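Local structure of glutathione-dependent peroxiredoxin (Sinorhizobium meliloti, 3UMA) at residues 38-43 with 102-107; 55-60 with 91-96; 61-66 with 149-154; 78-83 with 175-180; 95-100 with 119-124. The protein probably reduces hydrogen peroxide and organic hydroperoxides to water and alcohols with glutathione as electron donor, as a peroxiredoxin of the Prx5 subfamily. All coordinates share one frame; numbering follows the deposited sequence.

Contact 1: residues 38-43 with 102-107; sequences KEKTAD and DLHVMG
Leu-103 and Lys-40 make the close part of this contact. The leucine forks over the strand 36-41. Its CD2 branch lies 3.8 Å from Lys-38 CB and also meets CD of that lysine. Its CD1 branch touches Lys-40, with CD1 to Lys-40 CG at 4.0 Å. Leu-103 CG stands between its backbone N and carbonyl carbon (chi1 84°), and chi2 (82°) then sets the fork, one branch to each lysine. The aliphatic part of Lys-40 crosses Leu-103 at about a right angle and runs on past Gly-107. Here Lys-40 CB comes within 3.9 Å of Gly-107 CA, and Lys-40 CD packs on the same atom. The outer side is looser. Lys-40 NZ arrives at the edge of the His-104 ring, in its plane, and gives a weak hydrogen bond of 3.2 Å to His-104 ND1. One face of that ring has Leu-103 CD1 above it, toward the rim. The end of Lys-38 leads away from the helix, and Lys-38 and His-104 are both exposed. Asp-102 caps the helix through OD1, which accepts from Val-105 N at 3.0 Å, from above the carboxylate plane. Met-106, a selenomethionine, sends its end inward to Phe-121 and Ser-123. The arrangement is an N-capped first helical turn laid against strand 36-41, where helix 103-113 of a beta-alpha-beta unit meets the antiparallel hairpin 36-49.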
# COMPACT_ATOMS: atom_id res chain seq x y z
N LYS A 38 0.97 6.69 -10.27
CA LYS A 38 1.21 8.11 -10.25
C LYS A 38 1.27 8.59 -8.82
O LYS A 38 0.62 8.04 -7.93
CB LYS A 38 0.13 8.85 -11.05
CG LYS A 38 0.03 8.37 -12.50
CD LYS A 38 0.01 9.51 -13.49
CE LYS A 38 0.02 9.00 -14.92
NZ LYS A 38 0.58 10.02 -15.84
N GLU A 39 2.08 9.62 -8.59
CA GLU A 39 2.33 10.11 -7.26
C GLU A 39 2.68 11.59 -7.31
O GLU A 39 3.52 12.01 -8.10
CB GLU A 39 3.48 9.31 -6.60
CG GLU A 39 3.95 9.93 -5.29
CD GLU A 39 4.95 9.09 -4.52
OE1 GLU A 39 5.62 8.20 -5.11
OE2 GLU A 39 5.08 9.33 -3.30
N LYS A 40 2.01 12.36 -6.46
CA LYS A 40 2.32 13.77 -6.25
C LYS A 40 3.44 13.87 -5.23
O LYS A 40 3.26 13.52 -4.07
CB LYS A 40 1.09 14.52 -5.73
CG LYS A 40 0.59 15.63 -6.64
CD LYS A 40 -0.76 16.17 -6.15
CE LYS A 40 -1.00 17.60 -6.64
NZ LYS A 40 -2.46 17.93 -6.86
N THR A 41 4.60 14.33 -5.67
CA THR A 41 5.68 14.64 -4.75
C THR A 41 5.83 16.16 -4.64
O THR A 41 5.36 16.91 -5.52
CB THR A 41 7.01 13.95 -5.15
OG1 THR A 41 7.99 14.17 -4.13
CG2 THR A 41 7.54 14.49 -6.48
N ALA A 42 6.48 16.62 -3.57
CA ALA A 42 6.75 18.05 -3.38
C ALA A 42 7.48 18.67 -4.58
O ALA A 42 7.32 19.87 -4.86
CB ALA A 42 7.52 18.29 -2.07
N ASP A 43 8.26 17.86 -5.29
CA ASP A 43 8.92 18.29 -6.53
C ASP A 43 7.99 18.32 -7.76
O ASP A 43 8.36 18.89 -8.80
CB ASP A 43 10.14 17.42 -6.80
N ASP A 102 -7.65 8.60 -6.93
CA ASP A 102 -6.97 9.41 -7.95
C ASP A 102 -5.74 10.09 -7.34
O ASP A 102 -5.57 10.14 -6.12
CB ASP A 102 -7.96 10.44 -8.55
CG ASP A 102 -8.41 11.49 -7.55
OD1 ASP A 102 -7.61 12.40 -7.27
OD2 ASP A 102 -9.57 11.43 -7.04
N LEU A 103 -4.88 10.65 -8.19
CA LEU A 103 -3.61 11.16 -7.69
C LEU A 103 -3.73 12.44 -6.88
O LEU A 103 -2.94 12.69 -5.98
CB LEU A 103 -2.58 11.28 -8.85
CG LEU A 103 -2.52 12.48 -9.78
CD1 LEU A 103 -1.75 13.61 -9.13
CD2 LEU A 103 -1.84 12.09 -11.10
N HIS A 104 -4.76 13.24 -7.15
CA HIS A 104 -4.92 14.47 -6.38
C HIS A 104 -5.37 14.20 -4.94
O HIS A 104 -4.95 14.86 -4.00
CB HIS A 104 -5.90 15.43 -7.06
CG HIS A 104 -5.58 15.68 -8.50
ND1 HIS A 104 -4.58 16.55 -8.90
CD2 HIS A 104 -6.10 15.16 -9.63
CE1 HIS A 104 -4.51 16.55 -10.22
NE2 HIS A 104 -5.43 15.72 -10.69
N VAL A 105 -6.25 13.23 -4.78
CA VAL A 105 -6.65 12.83 -3.43
C VAL A 105 -5.45 12.22 -2.70
O VAL A 105 -5.20 12.55 -1.55
CB VAL A 105 -7.91 11.91 -3.49
CG1 VAL A 105 -8.16 11.21 -2.16
CG2 VAL A 105 -9.14 12.77 -3.89
N MSE A 106 -4.70 11.35 -3.38
CA MSE A 106 -3.49 10.77 -2.78
C MSE A 106 -2.53 11.85 -2.30
O MSE A 106 -2.09 11.81 -1.16
CB MSE A 106 -2.76 9.79 -3.73
CG MSE A 106 -3.46 8.47 -3.86
SE MSE A 106 -3.88 7.66 -2.10
CE MSE A 106 -2.21 6.74 -1.62
N GLY A 107 -2.27 12.83 -3.17
CA GLY A 107 -1.41 13.99 -2.80
C GLY A 107 -1.94 14.81 -1.65
O GLY A 107 -1.19 15.20 -0.75

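Contact 2: residues 55-60 with 91-96; sequences KGKRVV and GVDDIA
Arg-58 lays its aliphatic chain along the carbonyl of Gly-91, with Arg-58 CD 3.3 Å from Gly-91 O. The chain is extended from CG to NE as it passes this oxygen. The turn at chi4 (-106°) then sets NH1 toward it, near the guanidinium plane. The bond from Arg-58 NH1 to Gly-91 O is weak, at 3.2 Å. The stronger partner of this side chain is Glu-156, which takes NE in a salt bridge. Asp-93 grips both backbone polar atoms of Arg-58. Arg-58 N gives to Asp-93 OD2 at 2.9 Å, from the anti side, tilted 25° out of the carboxylate plane. Arg-58 O accepts from Asp-93 N at 2.8 Å. Beyond this, regular parallel pairing begins. Val-60 N binds Asp-94 O, and Ala-96 N binds Val-60 O at 3.0 Å. Val-60 CG2 meets Val-92 CG1 at 4.1 Å on the face that carries Val-60 and Ile-95. Lys-57 and Asp-94 form a weak salt bridge, Lys-57 NZ to Asp-94 OD2 at 3.4 Å. That lysine also gives to Leu-53 O, and Asp-94 OD2 accepts from His-120. The chemistry implies a polar, charge-paired entrance to the parallel strands, which turns apolar toward the core.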
# COMPACT_ATOMS: atom_id res chain seq x y z
N LYS A 55 12.99 -3.07 -7.37
CA LYS A 55 14.14 -3.86 -7.83
C LYS A 55 15.41 -3.53 -7.08
O LYS A 55 15.76 -2.37 -6.91
CB LYS A 55 14.34 -3.77 -9.34
CG LYS A 55 13.29 -4.53 -10.19
CD LYS A 55 12.81 -5.85 -9.57
CE LYS A 55 12.90 -7.00 -10.58
NZ LYS A 55 12.00 -8.15 -10.24
N GLY A 56 16.07 -4.58 -6.59
CA GLY A 56 17.30 -4.45 -5.83
C GLY A 56 17.02 -3.84 -4.48
O GLY A 56 17.94 -3.31 -3.84
N LYS A 57 15.76 -3.91 -4.03
CA LYS A 57 15.36 -3.23 -2.80
C LYS A 57 14.51 -4.12 -1.87
O LYS A 57 13.93 -5.11 -2.29
CB LYS A 57 14.63 -1.91 -3.11
CG LYS A 57 15.53 -0.79 -3.64
CD LYS A 57 14.82 0.07 -4.70
CE LYS A 57 14.51 1.49 -4.23
NZ LYS A 57 13.11 1.67 -3.67
N ARG A 58 14.48 -3.74 -0.59
CA ARG A 58 13.62 -4.38 0.39
C ARG A 58 12.59 -3.33 0.74
O ARG A 58 12.93 -2.30 1.32
CB ARG A 58 14.43 -4.78 1.64
CG ARG A 58 13.76 -5.80 2.55
CD ARG A 58 14.83 -6.65 3.30
NE ARG A 58 14.23 -7.60 4.24
CZ ARG A 58 14.24 -7.46 5.57
NH1 ARG A 58 14.81 -6.40 6.13
NH2 ARG A 58 13.69 -8.38 6.34
N VAL A 59 11.34 -3.57 0.36
CA VAL A 59 10.28 -2.55 0.46
C VAL A 59 9.08 -3.03 1.31
O VAL A 59 8.64 -4.17 1.19
CB VAL A 59 9.82 -2.10 -0.95
CG1 VAL A 59 8.70 -1.07 -0.89
CG2 VAL A 59 11.00 -1.54 -1.76
N VAL A 60 8.58 -2.16 2.17
CA VAL A 60 7.33 -2.42 2.88
C VAL A 60 6.21 -1.74 2.11
O VAL A 60 6.24 -0.52 1.95
CB VAL A 60 7.37 -1.90 4.32
CG1 VAL A 60 5.95 -1.83 4.93
CG2 VAL A 60 8.26 -2.80 5.16
N GLY A 91 16.70 -2.60 7.85
CA GLY A 91 17.08 -3.14 6.54
C GLY A 91 16.00 -2.98 5.49
O GLY A 91 15.86 -3.80 4.58
N VAL A 92 15.22 -1.91 5.61
CA VAL A 92 14.17 -1.63 4.64
C VAL A 92 14.57 -0.36 3.95
O VAL A 92 14.86 0.65 4.60
CB VAL A 92 12.80 -1.46 5.35
CG1 VAL A 92 11.78 -0.82 4.43
CG2 VAL A 92 12.30 -2.80 5.90
N ASP A 93 14.57 -0.39 2.62
CA ASP A 93 14.97 0.79 1.85
C ASP A 93 13.86 1.82 1.70
O ASP A 93 14.14 3.03 1.68
CB ASP A 93 15.48 0.38 0.48
CG ASP A 93 16.61 -0.61 0.56
OD1 ASP A 93 17.59 -0.29 1.26
OD2 ASP A 93 16.51 -1.70 -0.03
N ASP A 94 12.61 1.36 1.56
CA ASP A 94 11.49 2.26 1.25
C ASP A 94 10.16 1.80 1.85
O ASP A 94 9.95 0.61 2.09
CB ASP A 94 11.34 2.37 -0.27
CG ASP A 94 11.18 3.81 -0.75
OD1 ASP A 94 10.78 4.70 0.06
OD2 ASP A 94 11.45 4.05 -1.95
N ILE A 95 9.25 2.75 2.07
CA ILE A 95 7.89 2.41 2.47
C ILE A 95 6.90 3.09 1.52
O ILE A 95 7.05 4.27 1.19
CB ILE A 95 7.59 2.81 3.93
CG1 ILE A 95 8.66 2.26 4.88
CG2 ILE A 95 6.17 2.33 4.35
CD1 ILE A 95 8.64 2.91 6.27
N ALA A 96 5.89 2.32 1.09
CA ALA A 96 4.85 2.83 0.21
C ALA A 96 3.47 2.42 0.69
O ALA A 96 3.28 1.31 1.16
CB ALA A 96 5.05 2.32 -1.20

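Contact 3: residues 61-66 with 149-154; sequences LFAVPG and KRYSML
Arg-150 packs along residues 63-65 from its CB outward. CB lies 4.0 Å from both Ala-63 O and Pro-65 CD. CG comes nearer to the carbonyl, at 3.7 Å from Ala-63 O. The chain then bends at chi3 (-38°) and sets the guanidinium against the proline. Pro-65 CD sits over one face, toward the rim, and is 3.5 Å from Arg-150 NH2. NH1 has Val-64 CG1 at the edge, 3.8 Å away. The tip has a firmer partner in Pro-169 O, which accepts from NH2. On the other side of the sheet, Ala-63 CB makes a CH-pi contact over the face of the Tyr-151 ring, 3.5 Å from its centroid. Leu-61 CD2 reaches the edge of this ring. Leu-61 and Met-153, a selenomethionine, lie side by side and point the same way. Antiparallel backbone bonds join the strands, with Met-153 N to Leu-61 O at 2.8 Å and Ala-63 N to Tyr-151 O at 2.9 Å. Phe-62 and Ser-152 form the non-hydrogen-bonded pair between them. The nearest side-chain atoms of Arg-150 and Cys-72, the predicted peroxidatic cysteine, are about 3 Å apart. This arginine beside that cysteine is typical of the peroxiredoxin active site, built on a thioredoxin-like fold.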
# COMPACT_ATOMS: atom_id res chain seq x y z
N LEU A 61 5.28 -2.53 1.56
CA LEU A 61 4.12 -1.99 0.88
C LEU A 61 2.88 -2.26 1.70
O LEU A 61 2.61 -3.41 2.05
CB LEU A 61 3.94 -2.64 -0.51
CG LEU A 61 2.69 -2.21 -1.32
CD1 LEU A 61 2.74 -0.73 -1.72
CD2 LEU A 61 2.50 -3.07 -2.55
N PHE A 62 2.10 -1.22 2.00
CA PHE A 62 0.77 -1.49 2.53
C PHE A 62 -0.33 -0.86 1.68
O PHE A 62 -0.15 0.23 1.14
CB PHE A 62 0.63 -1.15 4.02
CG PHE A 62 0.80 0.31 4.36
CD1 PHE A 62 2.06 0.91 4.34
CD2 PHE A 62 -0.29 1.07 4.76
CE1 PHE A 62 2.22 2.24 4.67
CE2 PHE A 62 -0.14 2.42 5.11
CZ PHE A 62 1.10 3.01 5.07
N ALA A 63 -1.45 -1.56 1.55
CA ALA A 63 -2.59 -1.07 0.79
C ALA A 63 -3.77 -0.71 1.70
O ALA A 63 -4.02 -1.39 2.70
CB ALA A 63 -3.03 -2.08 -0.23
N VAL A 64 -4.48 0.35 1.33
CA VAL A 64 -5.65 0.80 2.10
C VAL A 64 -6.89 0.87 1.18
O VAL A 64 -6.76 1.17 -0.02
CB VAL A 64 -5.39 2.19 2.78
CG1 VAL A 64 -4.20 2.13 3.75
CG2 VAL A 64 -5.13 3.28 1.72
N PRO A 65 -8.09 0.59 1.73
CA PRO A 65 -9.31 0.81 0.96
C PRO A 65 -9.50 2.25 0.49
O PRO A 65 -10.01 2.47 -0.59
CB PRO A 65 -10.42 0.41 1.94
CG PRO A 65 -9.78 -0.74 2.69
CD PRO A 65 -8.34 -0.26 2.91
N GLY A 66 -9.06 3.24 1.26
CA GLY A 66 -9.34 4.59 0.83
C GLY A 66 -8.65 5.67 1.60
O GLY A 66 -8.69 5.68 2.83
N LYS A 149 -8.49 -4.50 -0.87
CA LYS A 149 -8.35 -5.06 0.48
C LYS A 149 -7.23 -4.38 1.26
O LYS A 149 -6.23 -3.91 0.66
CB LYS A 149 -8.04 -6.56 0.40
CG LYS A 149 -9.22 -7.37 -0.01
CD LYS A 149 -8.93 -8.85 0.02
CE LYS A 149 -10.24 -9.59 -0.07
NZ LYS A 149 -10.03 -11.01 -0.42
N ARG A 150 -7.37 -4.30 2.58
CA ARG A 150 -6.25 -3.87 3.43
C ARG A 150 -5.22 -5.01 3.56
O ARG A 150 -5.58 -6.15 3.86
CB ARG A 150 -6.74 -3.40 4.80
CG ARG A 150 -5.65 -2.81 5.70
CD ARG A 150 -6.19 -2.26 7.05
NE ARG A 150 -7.49 -1.59 6.92
CZ ARG A 150 -7.68 -0.35 6.45
NH1 ARG A 150 -6.67 0.42 6.06
NH2 ARG A 150 -8.91 0.10 6.34
N TYR A 151 -3.95 -4.71 3.30
CA TYR A 151 -2.88 -5.70 3.43
C TYR A 151 -1.56 -4.98 3.65
O TYR A 151 -1.48 -3.76 3.44
CB TYR A 151 -2.79 -6.67 2.21
CG TYR A 151 -2.43 -6.02 0.87
CD1 TYR A 151 -1.12 -5.57 0.61
CD2 TYR A 151 -3.40 -5.84 -0.12
CE1 TYR A 151 -0.78 -4.97 -0.61
CE2 TYR A 151 -3.07 -5.24 -1.35
CZ TYR A 151 -1.76 -4.81 -1.59
OH TYR A 151 -1.43 -4.19 -2.79
N SER A 152 -0.56 -5.71 4.11
CA SER A 152 0.81 -5.22 4.08
C SER A 152 1.67 -6.36 3.54
O SER A 152 1.31 -7.54 3.64
CB SER A 152 1.31 -4.79 5.46
OG SER A 152 1.48 -5.93 6.27
N MSE A 153 2.80 -6.01 2.95
CA MSE A 153 3.68 -7.04 2.45
C MSE A 153 5.11 -6.56 2.53
O MSE A 153 5.38 -5.37 2.42
CB MSE A 153 3.30 -7.51 1.03
CG MSE A 153 3.20 -6.41 0.01
SE MSE A 153 2.90 -7.09 -1.80
CE MSE A 153 1.08 -7.78 -1.75
N LEU A 154 6.02 -7.50 2.79
CA LEU A 154 7.45 -7.25 2.65
C LEU A 154 7.90 -7.80 1.29
O LEU A 154 7.67 -8.97 0.96
CB LEU A 154 8.24 -7.89 3.81
CG LEU A 154 9.77 -7.75 3.82
CD1 LEU A 154 10.19 -6.28 3.88
CD2 LEU A 154 10.37 -8.53 4.99

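Contact 4: residues 78-83 with 175-180; sequences PGYLEN and SGAAAM
Gly-79 O has Ala-177 CB against it at 3.2 Å and is gripped by two donors of its own segment. Asn-83 ND2 gives to Gly-79 O at 3.0 Å. The backbone N of Asn-83 reaches that oxygen too, from the opposite face of its plane. Asn-83 CG is anti to the carbonyl carbon (chi1 -71°), and the amide folds back on the last turn of helix 70-82. It also borders Ala-177, with Asn-83 ND2 3.7 Å from Ala-177 CB. Tyr-80 OH gives a hydrogen bond of 2.8 Å to Ser-175 O. The oxygen lies at the edge of the ring, in its plane, while the hydroxyl stands above the plane of the carbonyl, 42° out of it. Ala-177 occupies one face of the same ring. Its CB is centred over that face in a CH-pi contact, 3.7 Å from the Tyr-80 centroid. Its backbone N is also over the ring, 3.5 Å from Tyr-80 CE2. Met-180 CB, of a selenomethionine, comes obliquely to the hydroxyl end at 3.8 Å from Tyr-80 OH. Phe-62 stacks with the tyrosine and joins it to the sheet. A phenylalanine in place of Tyr-80 would probably leave Ser-175 O without this donor. The chemistry implies that Tyr-80 meets the start of helix 177-183 in two ways, with an apolar face and with a directed bond to the carbonyl of Ser-175, the residue before the N-cap.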
# COMPACT_ATOMS: atom_id res chain seq x y z
N PRO A 78 -1.20 6.26 10.06
CA PRO A 78 -0.42 6.84 11.17
C PRO A 78 0.53 5.84 11.80
O PRO A 78 1.61 6.23 12.22
CB PRO A 78 -1.49 7.27 12.18
CG PRO A 78 -2.68 7.52 11.36
CD PRO A 78 -2.64 6.49 10.24
N GLY A 79 0.15 4.56 11.85
CA GLY A 79 1.02 3.51 12.39
C GLY A 79 2.34 3.42 11.63
O GLY A 79 3.41 3.33 12.23
N TYR A 80 2.27 3.41 10.29
CA TYR A 80 3.49 3.43 9.48
C TYR A 80 4.26 4.73 9.59
O TYR A 80 5.49 4.70 9.58
CB TYR A 80 3.23 3.04 8.03
CG TYR A 80 2.99 1.56 7.90
CD1 TYR A 80 4.05 0.67 7.76
CD2 TYR A 80 1.70 1.03 8.00
CE1 TYR A 80 3.84 -0.69 7.68
CE2 TYR A 80 1.49 -0.31 7.92
CZ TYR A 80 2.56 -1.18 7.76
OH TYR A 80 2.34 -2.54 7.69
N LEU A 81 3.58 5.87 9.71
CA LEU A 81 4.29 7.14 9.90
C LEU A 81 4.97 7.20 11.27
O LEU A 81 6.10 7.69 11.39
CB LEU A 81 3.38 8.35 9.69
CG LEU A 81 2.71 8.46 8.31
CD1 LEU A 81 1.86 9.69 8.19
CD2 LEU A 81 3.75 8.42 7.18
N GLU A 82 4.30 6.69 12.30
CA GLU A 82 4.86 6.68 13.65
C GLU A 82 6.04 5.69 13.75
O GLU A 82 7.00 5.96 14.46
CB GLU A 82 3.78 6.44 14.73
CG GLU A 82 2.36 6.90 14.26
CD GLU A 82 1.50 7.68 15.28
OE1 GLU A 82 0.97 7.07 16.25
OE2 GLU A 82 1.28 8.90 15.07
N ASN A 83 5.97 4.58 13.01
CA ASN A 83 7.03 3.56 13.04
C ASN A 83 8.06 3.61 11.87
O ASN A 83 8.88 2.69 11.73
CB ASN A 83 6.40 2.15 13.16
CG ASN A 83 5.78 1.89 14.54
OD1 ASN A 83 6.49 1.70 15.53
ND2 ASN A 83 4.44 1.84 14.60
N SER A 175 -1.99 -6.34 9.42
CA SER A 175 -1.36 -5.51 8.37
C SER A 175 -0.75 -4.21 8.89
O SER A 175 -0.24 -3.41 8.12
CB SER A 175 -2.37 -5.25 7.24
OG SER A 175 -3.40 -4.37 7.66
N GLY A 176 -0.79 -4.00 10.21
CA GLY A 176 -0.31 -2.77 10.83
C GLY A 176 1.20 -2.68 10.95
O GLY A 176 1.91 -3.69 10.79
N ALA A 177 1.69 -1.46 11.17
CA ALA A 177 3.13 -1.20 11.29
C ALA A 177 3.77 -1.98 12.42
O ALA A 177 4.87 -2.54 12.28
CB ALA A 177 3.40 0.27 11.46
N ALA A 178 3.10 -2.02 13.57
CA ALA A 178 3.62 -2.73 14.72
C ALA A 178 3.86 -4.20 14.39
O ALA A 178 4.94 -4.72 14.65
CB ALA A 178 2.70 -2.56 15.93
N ALA A 179 2.89 -4.85 13.75
CA ALA A 179 3.08 -6.23 13.29
C ALA A 179 4.20 -6.41 12.26
O ALA A 179 4.95 -7.40 12.29
CB ALA A 179 1.76 -6.82 12.76
N MSE A 180 4.33 -5.44 11.35
CA MSE A 180 5.42 -5.49 10.36
C MSE A 180 6.79 -5.47 11.06
O MSE A 180 7.65 -6.30 10.75
CB MSE A 180 5.30 -4.35 9.34
CG MSE A 180 6.40 -4.34 8.27
SE MSE A 180 6.50 -6.02 7.27
CE MSE A 180 4.81 -5.93 6.26

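Contact 5: residues 95-100 with 119-124; sequences IAVVAV and IHFLSD
Phe-121 carries CG anti to its carbonyl carbon (chi1 -76°), and Val-97 places CG1 between backbone N and carbonyl carbon (chi1 59°). These turns bring Val-97 CG1 over one face of the ring, toward the rim, as a CH-pi contact 4.0 Å from the Phe-121 centroid. Ile-119 CG1 presses on Ile-95 CB at 3.5 Å, and the two side chains cross obliquely. Ile-119 CG2 also touches Val-97 CG1, at 4.3 Å. An alanine here would probably leave a gap beside Ile-95 and Val-97. On the other face, Leu-122 CD1 reaches back to Ala-96 CB at 3.8 Å. Val-98 CG2 lies beside Asp-124 CB, 3.7 Å away. Five backbone hydrogen bonds join the parallel strands. Leu-122 N to Val-97 O is 2.8 Å, and Asp-124 N to Ala-99 O is also 2.8 Å. Ile-95 O accepts from His-120 N in the carbonyl plane, and it also lies at the edge of the His-120 ring. The ring is held by Asp-94 at NE2 and Glu-39 at ND1. The two strands close a beta-alpha-beta unit. Helix 103-113 covers the face with Phe-121, strand 36-41 touches Leu-122 and Val-98, and strand 58-64 flanks strand 94-99.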
# COMPACT_ATOMS: atom_id res chain seq x y z
N ILE A 95 9.25 2.75 2.07
CA ILE A 95 7.89 2.41 2.47
C ILE A 95 6.90 3.09 1.52
O ILE A 95 7.05 4.27 1.19
CB ILE A 95 7.59 2.81 3.93
CG1 ILE A 95 8.66 2.26 4.88
CG2 ILE A 95 6.17 2.33 4.35
CD1 ILE A 95 8.64 2.91 6.27
N ALA A 96 5.89 2.32 1.09
CA ALA A 96 4.85 2.83 0.21
C ALA A 96 3.47 2.42 0.69
O ALA A 96 3.28 1.31 1.16
CB ALA A 96 5.05 2.32 -1.20
N VAL A 97 2.51 3.34 0.57
CA VAL A 97 1.09 3.03 0.66
C VAL A 97 0.48 3.14 -0.73
O VAL A 97 0.82 4.04 -1.49
CB VAL A 97 0.36 3.97 1.69
CG1 VAL A 97 0.48 5.45 1.30
CG2 VAL A 97 -1.13 3.54 1.89
N VAL A 98 -0.41 2.22 -1.07
CA VAL A 98 -1.12 2.25 -2.33
C VAL A 98 -2.62 2.25 -2.04
O VAL A 98 -3.07 1.59 -1.09
CB VAL A 98 -0.72 1.05 -3.25
CG1 VAL A 98 -1.02 -0.28 -2.61
CG2 VAL A 98 -1.41 1.14 -4.65
N ALA A 99 -3.38 2.98 -2.86
CA ALA A 99 -4.86 2.98 -2.74
C ALA A 99 -5.49 3.19 -4.10
O ALA A 99 -4.88 3.82 -4.98
CB ALA A 99 -5.32 4.07 -1.83
N VAL A 100 -6.71 2.67 -4.27
CA VAL A 100 -7.53 2.94 -5.44
C VAL A 100 -8.21 4.30 -5.21
O VAL A 100 -9.37 4.36 -4.82
CB VAL A 100 -8.53 1.79 -5.72
CG1 VAL A 100 -9.41 2.08 -6.96
CG2 VAL A 100 -7.76 0.45 -5.88
N ILE A 119 7.17 8.81 2.92
CA ILE A 119 6.66 7.53 2.47
C ILE A 119 6.06 7.77 1.08
O ILE A 119 5.56 8.86 0.82
CB ILE A 119 5.62 7.03 3.53
CG1 ILE A 119 6.27 6.02 4.46
CG2 ILE A 119 4.33 6.46 2.94
CD1 ILE A 119 5.80 6.13 5.87
N HIS A 120 6.14 6.80 0.18
CA HIS A 120 5.44 6.94 -1.10
C HIS A 120 3.90 6.87 -0.92
O HIS A 120 3.39 6.07 -0.12
CB HIS A 120 5.86 5.88 -2.11
CG HIS A 120 7.30 5.97 -2.53
ND1 HIS A 120 7.71 6.63 -3.67
CD2 HIS A 120 8.42 5.45 -1.97
CE1 HIS A 120 9.02 6.53 -3.78
NE2 HIS A 120 9.47 5.82 -2.77
N PHE A 121 3.19 7.73 -1.64
CA PHE A 121 1.73 7.67 -1.73
C PHE A 121 1.38 7.35 -3.18
O PHE A 121 1.44 8.23 -4.04
CB PHE A 121 1.10 9.00 -1.28
CG PHE A 121 1.10 9.18 0.22
CD1 PHE A 121 -0.10 9.07 0.95
CD2 PHE A 121 2.28 9.46 0.90
CE1 PHE A 121 -0.11 9.24 2.34
CE2 PHE A 121 2.29 9.60 2.30
CZ PHE A 121 1.08 9.48 3.01
N LEU A 122 1.05 6.09 -3.42
CA LEU A 122 0.86 5.58 -4.76
C LEU A 122 -0.62 5.50 -5.10
O LEU A 122 -1.41 4.88 -4.37
CB LEU A 122 1.49 4.18 -4.89
CG LEU A 122 2.96 4.00 -4.51
CD1 LEU A 122 3.37 2.54 -4.65
CD2 LEU A 122 3.85 4.91 -5.39
N SER A 123 -0.97 6.09 -6.23
CA SER A 123 -2.31 6.06 -6.75
C SER A 123 -2.46 4.88 -7.71
O SER A 123 -1.72 4.78 -8.70
CB SER A 123 -2.62 7.40 -7.44
OG SER A 123 -3.63 7.24 -8.40
N ASP A 124 -3.37 3.97 -7.38
CA ASP A 124 -3.79 2.86 -8.25
C ASP A 124 -5.24 3.13 -8.69
O ASP A 124 -6.16 2.31 -8.45
CB ASP A 124 -3.66 1.52 -7.52
CG ASP A 124 -3.85 0.32 -8.43
OD1 ASP A 124 -3.52 0.42 -9.62
OD2 ASP A 124 -4.35 -0.73 -7.97

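Contacts 2, 3 and 5 lie in one mixed sheet, where strand 58-64 sits between 94-99 and 147-156, and 120-123 follows 94-99. Contacts 2 and 3 share strand 58-64, with centres about 15 Å apart. Contacts 2 and 5 share Ile-95 and Ala-96. Contact 1 adds helix 103-113 and the strand 36-41, and touches contact 5 through Glu-39, with centres about 9 Å apart. Contact 4 packs two helices near contact 3, about 11 Å between centres, and about 21 Å from the centre of contact 1. Along the chain contact 5 is nested inside contacts 3 and 4, while contact 1 crosses contacts 3, 4 and 5. Contact 3 lies beside the predicted active-site cysteine; contacts 1 and 2 lie away from it.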